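Local coordinates for tylactone synthase starter module and modules 1 & 2 (Streptomyces fradiae, PDB 2Z5L), which probably reduces the beta-keto group of a growing polyketide with NADPH, as the first ketoreductase of the tylosin synthase, at residues R450-M455 and V478-E483; A26-V31 and V473-V478; A54-D59 and R79-I84. All coordinates share one frame; numbering follows the deposited sequence.

Contact 1: residues R450-M455 and V478-E483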
ATOM      1  N   ARG A 450     -18.537  -5.263   2.939  1.00 48.09           N
ATOM      2  CA  ARG A 450     -17.734  -5.930   3.953  1.00 48.74           C
ATOM      3  C   ARG A 450     -17.890  -5.272   5.328  1.00 48.93           C
ATOM      4  O   ARG A 450     -17.503  -5.850   6.347  1.00 50.92           O
ATOM      5  CB  ARG A 450     -16.253  -5.950   3.542  1.00 48.82           C
ATOM      6  CG  ARG A 450     -15.923  -6.898   2.377  1.00 46.80           C
ATOM      7  CD  ARG A 450     -14.470  -6.730   1.904  1.00 45.49           C
ATOM      8  NE  ARG A 450     -13.490  -7.076   2.928  1.00 43.60           N
ATOM      9  CZ  ARG A 450     -12.183  -6.845   2.830  1.00 46.32           C
ATOM     10  NH1 ARG A 450     -11.372  -7.201   3.823  1.00 46.61           N
ATOM     11  NH2 ARG A 450     -11.681  -6.254   1.749  1.00 46.26           N
ATOM     12  N   GLY A 451     -18.461  -4.071   5.364  1.00 49.16           N
ATOM     13  CA  GLY A 451     -18.645  -3.394   6.638  1.00 48.52           C
ATOM     14  C   GLY A 451     -18.055  -2.004   6.842  1.00 49.08           C
ATOM     15  O   GLY A 451     -18.163  -1.451   7.941  1.00 49.16           O
ATOM     16  N   LEU A 452     -17.429  -1.428   5.818  1.00 46.73           N
ATOM     17  CA  LEU A 452     -16.871  -0.088   5.975  1.00 44.03           C
ATOM     18  C   LEU A 452     -17.967   0.946   5.809  1.00 43.44           C
ATOM     19  O   LEU A 452     -18.863   0.788   4.980  1.00 39.81           O
ATOM     20  CB  LEU A 452     -15.779   0.204   4.946  1.00 43.49           C
ATOM     21  CG  LEU A 452     -14.458  -0.556   4.989  1.00 43.30           C
ATOM     22  CD1 LEU A 452     -13.411   0.271   4.249  1.00 43.96           C
ATOM     23  CD2 LEU A 452     -14.021  -0.791   6.400  1.00 42.48           C
ATOM     24  N   ARG A 453     -17.891   2.011   6.600  1.00 43.40           N
ATOM     25  CA  ARG A 453     -18.876   3.081   6.536  1.00 44.43           C
ATOM     26  C   ARG A 453     -18.213   4.366   6.059  1.00 42.88           C
ATOM     27  O   ARG A 453     -17.059   4.631   6.382  1.00 43.31           O
ATOM     28  CB  ARG A 453     -19.496   3.288   7.918  1.00 46.90           C
ATOM     29  CG  ARG A 453     -20.351   2.121   8.376  1.00 51.18           C
ATOM     30  CD  ARG A 453     -20.772   2.237   9.848  1.00 52.91           C
ATOM     31  NE  ARG A 453     -19.632   2.232  10.763  1.00 53.67           N
ATOM     32  CZ  ARG A 453     -19.685   1.790  12.015  1.00 53.22           C
ATOM     33  NH1 ARG A 453     -20.825   1.315  12.491  1.00 52.56           N
ATOM     34  NH2 ARG A 453     -18.608   1.830  12.794  1.00 53.91           N
ATOM     35  N   ALA A 454     -18.943   5.156   5.282  1.00 41.85           N
ATOM     36  CA  ALA A 454     -18.420   6.416   4.762  1.00 40.37           C
ATOM     37  C   ALA A 454     -18.181   7.417   5.894  1.00 39.76           C
ATOM     38  O   ALA A 454     -19.123   7.872   6.534  1.00 42.11           O
ATOM     39  CB  ALA A 454     -19.396   7.004   3.742  1.00 40.00           C
ATOM     40  N   MET A 455     -16.920   7.763   6.135  1.00 37.53           N
ATOM     41  CA  MET A 455     -16.582   8.706   7.186  1.00 35.24           C
ATOM     42  C   MET A 455     -17.035  10.114   6.815  1.00 36.08           C
ATOM     43  O   MET A 455     -16.999  10.482   5.645  1.00 36.42           O
ATOM     44  CB  MET A 455     -15.076   8.714   7.409  1.00 36.19           C
ATOM     45  CG  MET A 455     -14.507   7.393   7.852  1.00 33.90           C
ATOM     46  SD  MET A 455     -12.748   7.574   8.127  1.00 38.89           S
ATOM     47  CE  MET A 455     -12.137   7.101   6.542  1.00 38.48           C
ATOM     48  N   VAL A 478     -10.133   4.547   9.710  1.00 34.05           N
ATOM     49  CA  VAL A 478     -11.290   3.985   9.019  1.00 36.27           C
ATOM     50  C   VAL A 478     -12.454   3.709   9.954  1.00 38.08           C
ATOM     51  O   VAL A 478     -12.265   3.357  11.115  1.00 40.34           O
ATOM     52  CB  VAL A 478     -10.956   2.637   8.334  1.00 35.60           C
ATOM     53  CG1 VAL A 478     -12.118   2.214   7.451  1.00 37.94           C
ATOM     54  CG2 VAL A 478      -9.677   2.741   7.534  1.00 34.65           C
ATOM     55  N   ASP A 479     -13.661   3.853   9.431  1.00 39.10           N
ATOM     56  CA  ASP A 479     -14.860   3.581  10.205  1.00 41.37           C
ATOM     57  C   ASP A 479     -15.412   2.248   9.705  1.00 42.67           C
ATOM     58  O   ASP A 479     -15.882   2.145   8.563  1.00 40.93           O
ATOM     59  CB  ASP A 479     -15.889   4.697  10.014  1.00 43.92           C
ATOM     60  CG  ASP A 479     -17.171   4.443  10.787  1.00 47.22           C
ATOM     61  OD1 ASP A 479     -17.086   3.929  11.922  1.00 47.65           O
ATOM     62  OD2 ASP A 479     -18.258   4.762  10.271  1.00 49.20           O
ATOM     63  N   VAL A 480     -15.353   1.232  10.571  1.00 42.13           N
ATOM     64  CA  VAL A 480     -15.796  -0.125  10.226  1.00 42.49           C
ATOM     65  C   VAL A 480     -16.725  -0.841  11.201  1.00 44.05           C
ATOM     66  O   VAL A 480     -16.503  -0.827  12.408  1.00 43.03           O
ATOM     67  CB  VAL A 480     -14.608  -1.086  10.074  1.00 41.79           C
ATOM     68  CG1 VAL A 480     -15.004  -2.250   9.184  1.00 40.77           C
ATOM     69  CG2 VAL A 480     -13.402  -0.355   9.564  1.00 43.29           C
ATOM     70  N   ASP A 481     -17.738  -1.503  10.651  1.00 45.34           N
ATOM     71  CA  ASP A 481     -18.686  -2.286  11.436  1.00 46.90           C
ATOM     72  C   ASP A 481     -18.091  -3.694  11.594  1.00 48.48           C
ATOM     73  O   ASP A 481     -18.473  -4.627  10.885  1.00 47.55           O
ATOM     74  CB  ASP A 481     -20.034  -2.374  10.712  1.00 45.80           C
ATOM     75  CG  ASP A 481     -21.049  -3.224  11.457  1.00 47.51           C
ATOM     76  OD1 ASP A 481     -22.159  -3.448  10.904  1.00 44.61           O
ATOM     77  OD2 ASP A 481     -20.743  -3.663  12.591  1.00 47.57           O
ATOM     78  N   TRP A 482     -17.144  -3.826  12.519  1.00 50.73           N
ATOM     79  CA  TRP A 482     -16.479  -5.095  12.786  1.00 53.67           C
ATOM     80  C   TRP A 482     -17.429  -6.282  12.912  1.00 56.58           C
ATOM     81  O   TRP A 482     -17.054  -7.415  12.608  1.00 56.29           O
ATOM     82  CB  TRP A 482     -15.647  -4.986  14.059  1.00 53.44           C
ATOM     83  CG  TRP A 482     -14.413  -4.151  13.909  1.00 54.99           C
ATOM     84  CD1 TRP A 482     -14.051  -3.075  14.672  1.00 55.48           C
ATOM     85  CD2 TRP A 482     -13.345  -4.358  12.977  1.00 54.58           C
ATOM     86  NE1 TRP A 482     -12.821  -2.604  14.275  1.00 55.09           N
ATOM     87  CE2 TRP A 482     -12.366  -3.375  13.237  1.00 54.15           C
ATOM     88  CE3 TRP A 482     -13.120  -5.284  11.950  1.00 54.13           C
ATOM     89  CZ2 TRP A 482     -11.180  -3.289  12.508  1.00 53.48           C
ATOM     90  CZ3 TRP A 482     -11.943  -5.202  11.226  1.00 53.29           C
ATOM     91  CH2 TRP A 482     -10.984  -4.207  11.509  1.00 53.62           C
ATOM     92  N   GLU A 483     -18.652  -6.031  13.370  1.00 59.82           N
ATOM     93  CA  GLU A 483     -19.628  -7.102  13.525  1.00 63.01           C
ATOM     94  C   GLU A 483     -20.165  -7.510  12.162  1.00 63.78           C
ATOM     95  O   GLU A 483     -21.165  -8.219  12.059  1.00 64.22           O
ATOM     96  CB  GLU A 483     -20.785  -6.648  14.427  1.00 65.10           C
ATOM     97  CG  GLU A 483     -20.377  -6.368  15.876  1.00 66.77           C
ATOM     98  CD  GLU A 483     -19.944  -7.622  16.630  1.00 68.49           C
ATOM     99  OE1 GLU A 483     -19.433  -7.482  17.762  1.00 69.32           O
ATOM    100  OE2 GLU A 483     -20.120  -8.741  16.097  1.00 68.04           O
TER
HETATM  101  O   HOH W   1     -14.630   3.786   6.313  1.00 24.77           O
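Two backbone bonds tie G451 and R453 to D481 and D479. D481 N donates to G451 O over 2.7 Å and R453 N to D479 O over 2.8 Å, both almost straight (176° and 175°). They flank L452 and V480, which form a single beta bridge between two loops. Water 1 adds a link, donating to R453 O and accepting from D479 N. The bridge lies between two helix ends of the ketoreductase's catalytic Rossmann half. G451, at positive phi, closes helix 442-450 with a Schellman motif, and D481 N-caps helix 482-492 through a weak bond from E483 N to D481 OD2. In the salt bridge, R453 NH2 reaches D479 OD1 at 2.7 Å from above the carboxylate plane, while R453 NE makes a weak bond to D479 OD2 (2.9 Å). A bend in the R453 chain (chi3 -62°) turns one guanidinium face over D481 N. Among the apolar contacts, L452 CD2 packs against the methyls of V480 and lies 3.7 Å from V478 CG1, and both L452 and V480 rest on F485. M455 runs alongside D479 in the opposite direction, its CG 3.7 Å from D479 CB.

Contact 2: residues A26-V31 and V473-V478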
ATOM      1  N   ALA A  26     -11.848   6.236  17.587  1.00 42.42           N
ATOM      2  CA  ALA A  26     -12.278   4.851  17.462  1.00 43.33           C
ATOM      3  C   ALA A  26     -12.087   4.359  16.027  1.00 44.00           C
ATOM      4  O   ALA A  26     -12.452   3.230  15.703  1.00 44.75           O
ATOM      5  CB  ALA A  26     -13.743   4.712  17.868  1.00 41.42           C
ATOM      6  N   TRP A  27     -11.515   5.212  15.180  1.00 43.74           N
ATOM      7  CA  TRP A  27     -11.275   4.881  13.783  1.00 43.95           C
ATOM      8  C   TRP A  27      -9.791   4.719  13.517  1.00 43.74           C
ATOM      9  O   TRP A  27      -9.394   4.389  12.406  1.00 46.01           O
ATOM     10  CB  TRP A  27     -11.812   5.984  12.860  1.00 43.94           C
ATOM     11  CG  TRP A  27     -13.296   6.192  12.926  1.00 43.00           C
ATOM     12  CD1 TRP A  27     -14.216   5.374  13.525  1.00 44.37           C
ATOM     13  CD2 TRP A  27     -14.042   7.274  12.342  1.00 42.61           C
ATOM     14  NE1 TRP A  27     -15.484   5.878  13.347  1.00 44.30           N
ATOM     15  CE2 TRP A  27     -15.407   7.040  12.625  1.00 41.98           C
ATOM     16  CE3 TRP A  27     -13.690   8.415  11.605  1.00 39.07           C
ATOM     17  CZ2 TRP A  27     -16.422   7.904  12.198  1.00 41.61           C
ATOM     18  CZ3 TRP A  27     -14.706   9.279  11.178  1.00 40.72           C
ATOM     19  CH2 TRP A  27     -16.053   9.015  11.480  1.00 40.37           C
ATOM     20  N   ARG A  28      -8.974   4.940  14.535  1.00 42.74           N
ATOM     21  CA  ARG A  28      -7.529   4.853  14.381  1.00 43.48           C
ATOM     22  C   ARG A  28      -6.942   3.458  14.591  1.00 44.96           C
ATOM     23  O   ARG A  28      -7.078   2.869  15.661  1.00 46.26           O
ATOM     24  CB  ARG A  28      -6.852   5.830  15.345  1.00 42.15           C
ATOM     25  CG  ARG A  28      -7.140   7.302  15.069  1.00 39.46           C
ATOM     26  CD  ARG A  28      -6.632   8.145  16.214  1.00 38.32           C
ATOM     27  NE  ARG A  28      -5.245   7.828  16.529  1.00 38.14           N
ATOM     28  CZ  ARG A  28      -4.204   8.240  15.817  1.00 39.31           C
ATOM     29  NH1 ARG A  28      -4.401   9.002  14.746  1.00 39.53           N
ATOM     30  NH2 ARG A  28      -2.974   7.868  16.162  1.00 39.03           N
ATOM     31  N   TYR A  29      -6.277   2.942  13.562  1.00 46.22           N
ATOM     32  CA  TYR A  29      -5.643   1.632  13.637  1.00 45.99           C
ATOM     33  C   TYR A  29      -4.222   1.721  13.101  1.00 47.79           C
ATOM     34  O   TYR A  29      -3.841   2.699  12.448  1.00 47.59           O
ATOM     35  CB  TYR A  29      -6.426   0.604  12.828  1.00 44.28           C
ATOM     36  CG  TYR A  29      -7.885   0.496  13.189  1.00 43.79           C
ATOM     37  CD1 TYR A  29      -8.807   1.428  12.723  1.00 42.60           C
ATOM     38  CD2 TYR A  29      -8.352  -0.565  13.967  1.00 43.58           C
ATOM     39  CE1 TYR A  29     -10.159   1.303  13.017  1.00 41.65           C
ATOM     40  CE2 TYR A  29      -9.708  -0.699  14.270  1.00 42.31           C
ATOM     41  CZ  TYR A  29     -10.606   0.234  13.789  1.00 41.49           C
ATOM     42  OH  TYR A  29     -11.955   0.095  14.042  1.00 39.30           O
ATOM     43  N   ARG A  30      -3.431   0.694  13.375  1.00 49.28           N
ATOM     44  CA  ARG A  30      -2.054   0.681  12.916  1.00 51.98           C
ATOM     45  C   ARG A  30      -1.557  -0.739  12.704  1.00 51.80           C
ATOM     46  O   ARG A  30      -2.228  -1.706  13.068  1.00 51.84           O
ATOM     47  CB  ARG A  30      -1.156   1.413  13.923  1.00 55.43           C
ATOM     48  CG  ARG A  30      -0.891   0.661  15.226  1.00 59.75           C
ATOM     49  CD  ARG A  30      -0.011   1.475  16.177  1.00 63.81           C
ATOM     50  NE  ARG A  30       0.878   2.400  15.465  1.00 67.99           N
ATOM     51  CZ  ARG A  30       0.619   3.692  15.263  1.00 69.83           C
ATOM     52  NH1 ARG A  30      -0.504   4.225  15.723  1.00 71.25           N
ATOM     53  NH2 ARG A  30       1.478   4.453  14.595  1.00 69.23           N
ATOM     54  N   VAL A  31      -0.380  -0.863  12.111  1.00 52.42           N
ATOM     55  CA  VAL A  31       0.183  -2.175  11.858  1.00 54.19           C
ATOM     56  C   VAL A  31       1.326  -2.487  12.807  1.00 54.58           C
ATOM     57  O   VAL A  31       2.316  -1.757  12.877  1.00 54.84           O
ATOM     58  CB  VAL A  31       0.689  -2.299  10.406  1.00 53.98           C
ATOM     59  CG1 VAL A  31       1.347  -3.657  10.203  1.00 54.54           C
ATOM     60  CG2 VAL A  31      -0.472  -2.131   9.440  1.00 53.29           C
ATOM     61  N   VAL A 473       3.345   8.559  11.860  1.00 45.55           N
ATOM     62  CA  VAL A 473       4.120   8.233  10.670  1.00 44.60           C
ATOM     63  C   VAL A 473       3.123   7.548   9.739  1.00 44.35           C
ATOM     64  O   VAL A 473       2.913   7.985   8.609  1.00 46.58           O
ATOM     65  CB  VAL A 473       5.300   7.287  11.004  1.00 45.36           C
ATOM     66  CG1 VAL A 473       5.935   6.763   9.719  1.00 44.86           C
ATOM     67  CG2 VAL A 473       6.355   8.052  11.821  1.00 42.89           C
ATOM     68  N   CYS A 474       2.497   6.479  10.218  1.00 42.28           N
ATOM     69  CA  CYS A 474       1.484   5.786   9.432  1.00 40.29           C
ATOM     70  C   CYS A 474       0.373   5.387  10.371  1.00 39.59           C
ATOM     71  O   CYS A 474       0.615   4.893  11.473  1.00 42.57           O
ATOM     72  CB  CYS A 474       2.032   4.528   8.738  1.00 38.95           C
ATOM     73  SG  CYS A 474       2.999   4.840   7.243  1.00 40.40           S
ATOM     74  N   VAL A 475      -0.851   5.622   9.938  1.00 37.93           N
ATOM     75  CA  VAL A 475      -1.998   5.272  10.738  1.00 36.21           C
ATOM     76  C   VAL A 475      -3.138   5.023   9.787  1.00 35.96           C
ATOM     77  O   VAL A 475      -3.180   5.601   8.701  1.00 35.73           O
ATOM     78  CB  VAL A 475      -2.371   6.414  11.721  1.00 38.18           C
ATOM     79  CG1 VAL A 475      -2.720   7.684  10.950  1.00 37.16           C
ATOM     80  CG2 VAL A 475      -3.530   5.982  12.607  1.00 35.73           C
ATOM     81  N   THR A 476      -4.038   4.130  10.187  1.00 36.86           N
ATOM     82  CA  THR A 476      -5.203   3.802   9.388  1.00 35.42           C
ATOM     83  C   THR A 476      -6.390   4.448  10.072  1.00 36.66           C
ATOM     84  O   THR A 476      -6.698   4.150  11.231  1.00 38.02           O
ATOM     85  CB  THR A 476      -5.468   2.268   9.323  1.00 36.21           C
ATOM     86  OG1 THR A 476      -4.375   1.609   8.675  1.00 35.62           O
ATOM     87  CG2 THR A 476      -6.742   1.981   8.544  1.00 33.05           C
ATOM     88  N   VAL A 477      -7.048   5.356   9.368  1.00 35.04           N
ATOM     89  CA  VAL A 477      -8.220   6.014   9.918  1.00 32.81           C
ATOM     90  C   VAL A 477      -9.402   5.492   9.133  1.00 33.03           C
ATOM     91  O   VAL A 477      -9.640   5.925   8.007  1.00 35.01           O
ATOM     92  CB  VAL A 477      -8.140   7.547   9.751  1.00 30.99           C
ATOM     93  CG1 VAL A 477      -9.405   8.188  10.292  1.00 30.39           C
ATOM     94  CG2 VAL A 477      -6.917   8.092  10.477  1.00 27.91           C
ATOM     95  N   VAL A 478     -10.133   4.547   9.710  1.00 34.05           N
ATOM     96  CA  VAL A 478     -11.290   3.985   9.019  1.00 36.27           C
ATOM     97  C   VAL A 478     -12.454   3.709   9.954  1.00 38.08           C
ATOM     98  O   VAL A 478     -12.265   3.357  11.115  1.00 40.34           O
ATOM     99  CB  VAL A 478     -10.956   2.637   8.334  1.00 35.60           C
ATOM    100  CG1 VAL A 478     -12.118   2.214   7.451  1.00 37.94           C
ATOM    101  CG2 VAL A 478      -9.677   2.741   7.534  1.00 34.65           C
TER
HETATM  102  O   HOH W   2     -13.810   1.724  12.870  1.00 39.08           O
HETATM  103  O   HOH W   3       0.596   1.583  11.175  1.00 45.92           O
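R28 meets V475 because its chain turns at chi3 (51°) after leaving the backbone with CG opposite the carbonyl carbon. The guanidinium thus lies with one face against V475 CG2, which sits toward the rim of the group, 3.8 Å from R28 NH1. V475 holds that methyl trans to its own N, with CG1 tucked between N and carbonyl carbon (chi1 61°). The pairing is antiparallel. Strand 28-35, from the N-terminal part of the chain, runs beside strand 474-477, the last strand of the catalytic Rossmann domain, and so helps join the two halves of the ketoreductase. R28 and V477 form a non-hydrogen-bonded pair with side chains on one face; Y29 and T476 form the hydrogen-bonded pair on the other. Y29 N donates to T476 O and T476 N returns the bond to Y29 O, both at 2.7 Å, the first in the plane of its carbonyl. Beyond the strand ends, V478 N reaches W27 O at 2.8 Å. T476 O also receives a CA-H contact from R28, and W27 O one from V477 CA at 3.2 Å. The W27 side chain sets off toward V478, its CB lying 3.2 Å from V478 O, before the indole leads away to touch M455 and A459. On the R28 face, D472 forms a salt bridge with R28 NH1, and A249 O accepts from R28 NE; together they fix the guanidinium against V475. On the Y29 face, T476 O lies at the ring edge, and the hydroxyl is hydrogen-bonded to W482 NE1. Water 2, near the plane of the phenol ring, sits 2.7 Å from Y29 OH and donates to V478 O at 2.9 Å.

Contact 3: residues A54-D59 and R79-I84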
ATOM      1  N   ALA A  54      12.997 -17.717  -9.866  1.00 38.09           N
ATOM      2  CA  ALA A  54      13.926 -16.631  -9.588  1.00 39.13           C
ATOM      3  C   ALA A  54      14.465 -15.967 -10.851  1.00 41.12           C
ATOM      4  O   ALA A  54      14.496 -16.588 -11.917  1.00 41.00           O
ATOM      5  CB  ALA A  54      15.082 -17.161  -8.762  1.00 40.36           C
ATOM      6  N   PRO A  55      14.906 -14.697 -10.742  1.00 42.30           N
ATOM      7  CA  PRO A  55      15.455 -13.946 -11.876  1.00 43.47           C
ATOM      8  C   PRO A  55      16.734 -14.614 -12.361  1.00 45.10           C
ATOM      9  O   PRO A  55      17.381 -15.329 -11.612  1.00 42.81           O
ATOM     10  CB  PRO A  55      15.738 -12.570 -11.286  1.00 43.74           C
ATOM     11  CG  PRO A  55      14.782 -12.466 -10.166  1.00 44.35           C
ATOM     12  CD  PRO A  55      14.817 -13.839  -9.553  1.00 43.89           C
ATOM     13  N   PRO A  56      17.123 -14.363 -13.618  1.00 48.17           N
ATOM     14  CA  PRO A  56      18.328 -14.937 -14.221  1.00 51.67           C
ATOM     15  C   PRO A  56      19.543 -14.884 -13.300  1.00 55.37           C
ATOM     16  O   PRO A  56      20.118 -13.819 -13.074  1.00 55.77           O
ATOM     17  CB  PRO A  56      18.511 -14.093 -15.476  1.00 49.87           C
ATOM     18  CG  PRO A  56      17.104 -13.758 -15.850  1.00 49.44           C
ATOM     19  CD  PRO A  56      16.512 -13.375 -14.526  1.00 48.67           C
ATOM     20  N   THR A  57      19.923 -16.049 -12.779  1.00 60.87           N
ATOM     21  CA  THR A  57      21.069 -16.173 -11.880  1.00 65.45           C
ATOM     22  C   THR A  57      21.044 -15.120 -10.773  1.00 67.81           C
ATOM     23  O   THR A  57      22.004 -14.366 -10.589  1.00 67.93           O
ATOM     24  CB  THR A  57      22.403 -16.052 -12.657  1.00 66.45           C
ATOM     25  OG1 THR A  57      22.463 -14.783 -13.325  1.00 67.34           O
ATOM     26  CG2 THR A  57      22.523 -17.169 -13.680  1.00 66.53           C
ATOM     27  N   THR A  58      19.938 -15.074 -10.039  1.00 69.65           N
ATOM     28  CA  THR A  58      19.794 -14.113  -8.954  1.00 72.55           C
ATOM     29  C   THR A  58      20.871 -14.320  -7.892  1.00 73.25           C
ATOM     30  O   THR A  58      21.413 -13.356  -7.344  1.00 73.79           O
ATOM     31  CB  THR A  58      18.416 -14.228  -8.273  1.00 73.70           C
ATOM     32  OG1 THR A  58      18.366 -13.332  -7.151  1.00 75.59           O
ATOM     33  CG2 THR A  58      18.176 -15.653  -7.794  1.00 73.40           C
ATOM     34  N   ASP A  59      21.175 -15.582  -7.606  1.00 73.46           N
ATOM     35  CA  ASP A  59      22.186 -15.927  -6.612  1.00 73.48           C
ATOM     36  C   ASP A  59      22.254 -17.435  -6.391  1.00 72.57           C
ATOM     37  O   ASP A  59      21.353 -18.026  -5.795  1.00 72.91           O
ATOM     38  CB  ASP A  59      21.884 -15.232  -5.283  1.00 75.28           C
ATOM     39  CG  ASP A  59      22.874 -15.596  -4.199  1.00 76.80           C
ATOM     40  OD1 ASP A  59      24.094 -15.518  -4.460  1.00 78.20           O
ATOM     41  OD2 ASP A  59      22.432 -15.955  -3.086  1.00 77.71           O
ATOM     42  N   ARG A  79      13.833 -25.718  -9.607  1.00 44.23           N
ATOM     43  CA  ARG A  79      13.971 -24.300  -9.895  1.00 41.41           C
ATOM     44  C   ARG A  79      13.581 -23.849 -11.309  1.00 41.06           C
ATOM     45  O   ARG A  79      13.716 -24.590 -12.274  1.00 41.71           O
ATOM     46  CB  ARG A  79      15.405 -23.867  -9.588  1.00 42.54           C
ATOM     47  CG  ARG A  79      16.464 -24.603 -10.371  1.00 39.81           C
ATOM     48  CD  ARG A  79      17.869 -24.209  -9.905  1.00 39.43           C
ATOM     49  NE  ARG A  79      18.246 -24.879  -8.666  1.00 39.19           N
ATOM     50  CZ  ARG A  79      19.413 -24.719  -8.048  1.00 41.34           C
ATOM     51  NH1 ARG A  79      20.325 -23.897  -8.553  1.00 38.21           N
ATOM     52  NH2 ARG A  79      19.669 -25.389  -6.927  1.00 39.93           N
ATOM     53  N   LEU A  80      13.074 -22.624 -11.417  1.00 38.69           N
ATOM     54  CA  LEU A  80      12.689 -22.055 -12.705  1.00 36.19           C
ATOM     55  C   LEU A  80      13.259 -20.635 -12.815  1.00 35.38           C
ATOM     56  O   LEU A  80      13.384 -19.921 -11.821  1.00 33.66           O
ATOM     57  CB  LEU A  80      11.164 -21.995 -12.840  1.00 34.36           C
ATOM     58  CG  LEU A  80      10.615 -21.738 -14.247  1.00 33.19           C
ATOM     59  CD1 LEU A  80      10.755 -22.999 -15.101  1.00 33.38           C
ATOM     60  CD2 LEU A  80       9.165 -21.342 -14.172  1.00 31.13           C
ATOM     61  N   GLU A  81      13.580 -20.217 -14.033  1.00 34.31           N
ATOM     62  CA  GLU A  81      14.122 -18.887 -14.242  1.00 33.86           C
ATOM     63  C   GLU A  81      13.173 -17.985 -15.030  1.00 33.19           C
ATOM     64  O   GLU A  81      12.799 -18.297 -16.162  1.00 33.67           O
ATOM     65  CB  GLU A  81      15.461 -18.982 -14.974  1.00 35.57           C
ATOM     66  CG  GLU A  81      16.353 -17.793 -14.748  1.00 36.88           C
ATOM     67  CD  GLU A  81      17.765 -17.998 -15.275  1.00 38.15           C
ATOM     68  OE1 GLU A  81      17.956 -17.972 -16.506  1.00 37.74           O
ATOM     69  OE2 GLU A  81      18.677 -18.186 -14.445  1.00 39.91           O
ATOM     70  N   VAL A  82      12.778 -16.873 -14.418  1.00 31.22           N
ATOM     71  CA  VAL A  82      11.908 -15.912 -15.080  1.00 30.62           C
ATOM     72  C   VAL A  82      12.517 -14.531 -14.974  1.00 31.92           C
ATOM     73  O   VAL A  82      12.627 -13.964 -13.893  1.00 30.37           O
ATOM     74  CB  VAL A  82      10.497 -15.849 -14.462  1.00 30.19           C
ATOM     75  CG1 VAL A  82       9.717 -14.688 -15.083  1.00 28.71           C
ATOM     76  CG2 VAL A  82       9.766 -17.149 -14.715  1.00 25.87           C
ATOM     77  N   PRO A  83      12.909 -13.965 -16.111  1.00 33.01           N
ATOM     78  CA  PRO A  83      13.515 -12.636 -16.128  1.00 33.79           C
ATOM     79  C   PRO A  83      12.555 -11.508 -15.743  1.00 33.76           C
ATOM     80  O   PRO A  83      11.347 -11.560 -16.023  1.00 34.68           O
ATOM     81  CB  PRO A  83      14.023 -12.515 -17.559  1.00 33.46           C
ATOM     82  CG  PRO A  83      12.987 -13.281 -18.339  1.00 35.10           C
ATOM     83  CD  PRO A  83      12.734 -14.497 -17.474  1.00 35.33           C
ATOM     84  N   ILE A  84      13.104 -10.503 -15.069  1.00 33.06           N
ATOM     85  CA  ILE A  84      12.341  -9.329 -14.670  1.00 32.73           C
ATOM     86  C   ILE A  84      11.932  -8.694 -16.002  1.00 32.86           C
ATOM     87  O   ILE A  84      12.667  -8.792 -16.983  1.00 31.07           O
ATOM     88  CB  ILE A  84      13.237  -8.401 -13.841  1.00 33.07           C
ATOM     89  CG1 ILE A  84      13.737  -9.181 -12.628  1.00 33.51           C
ATOM     90  CG2 ILE A  84      12.477  -7.163 -13.393  1.00 28.95           C
ATOM     91  CD1 ILE A  84      14.860  -8.506 -11.880  1.00 37.47           C
TER
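E81, P56 and A54 lose the most surface where the loop after strand 49-54 passes the short strand 80-81. A54 makes the backbone link. Its N donates to L80 O over 3.0 Å, nearly along the C=O axis, and its O accepts from V82 N, also at 3.0 Å but from well above the carbonyl plane. The two bonds run to the residues on either side of E81, the pattern of a parallel bridge, and E81 CA adds a CA-H contact to A54 O. E81 works mainly through its side chain. With CG trans to the backbone N (chi1 -156°) and an extended chain beyond, the carboxylate travels along the loop past P56, where E81 CD lies 3.3 Å from P56 CA. There E81 OE2 accepts from T57 N at 3.0 Å, the donor standing above the carboxylate plane (53° out of it). T57, at positive phi, lies in the turn of the loop, and its amide is gripped there; this carboxylate bond holds the turn from the neighbouring strand. P56 fills the space between E81 and P83. Its CB lies close to E81 CD, and its CG meets P83 CB at 3.7 Å, the two side chains crossing at about a right angle. Being a proline, P56 has no N-H with which to carry the parallel pairing on to V82 O. That oxygen is buried without a polar partner, met instead by P55 CA at 3.5 Å through a CA-H contact. P55 CB leans on I84, and both touch V116. D59, which caps L62 N, starts helix 60-71, and this helix leads to strand 80-81: a parallel beta-alpha-beta unit at the edge of the Rossmann-like structural half found in polyketide ketoreductases.

Overall arrangement
From the N terminus, strand 28-35 is laid down first, but its partner in contact 2 comes more than 440 residues later, so contact 2 closes a loop holding nearly the whole chain and joins this N-terminal strand to the last strand of the catalytic half. Contact 3 is nested in that loop: it closes early, across helix 60-71, at the edge of the N-terminal half. The catalytic half follows. Contact 1 opens after helix 442-450, before the second strand of contact 2 is reached, and closes just after it, joining that loop to the start of helix 482-492; these two cross and share V478. Contact 3 lies remote, its centre 42 Å from that of contact 1, across the chain's centre.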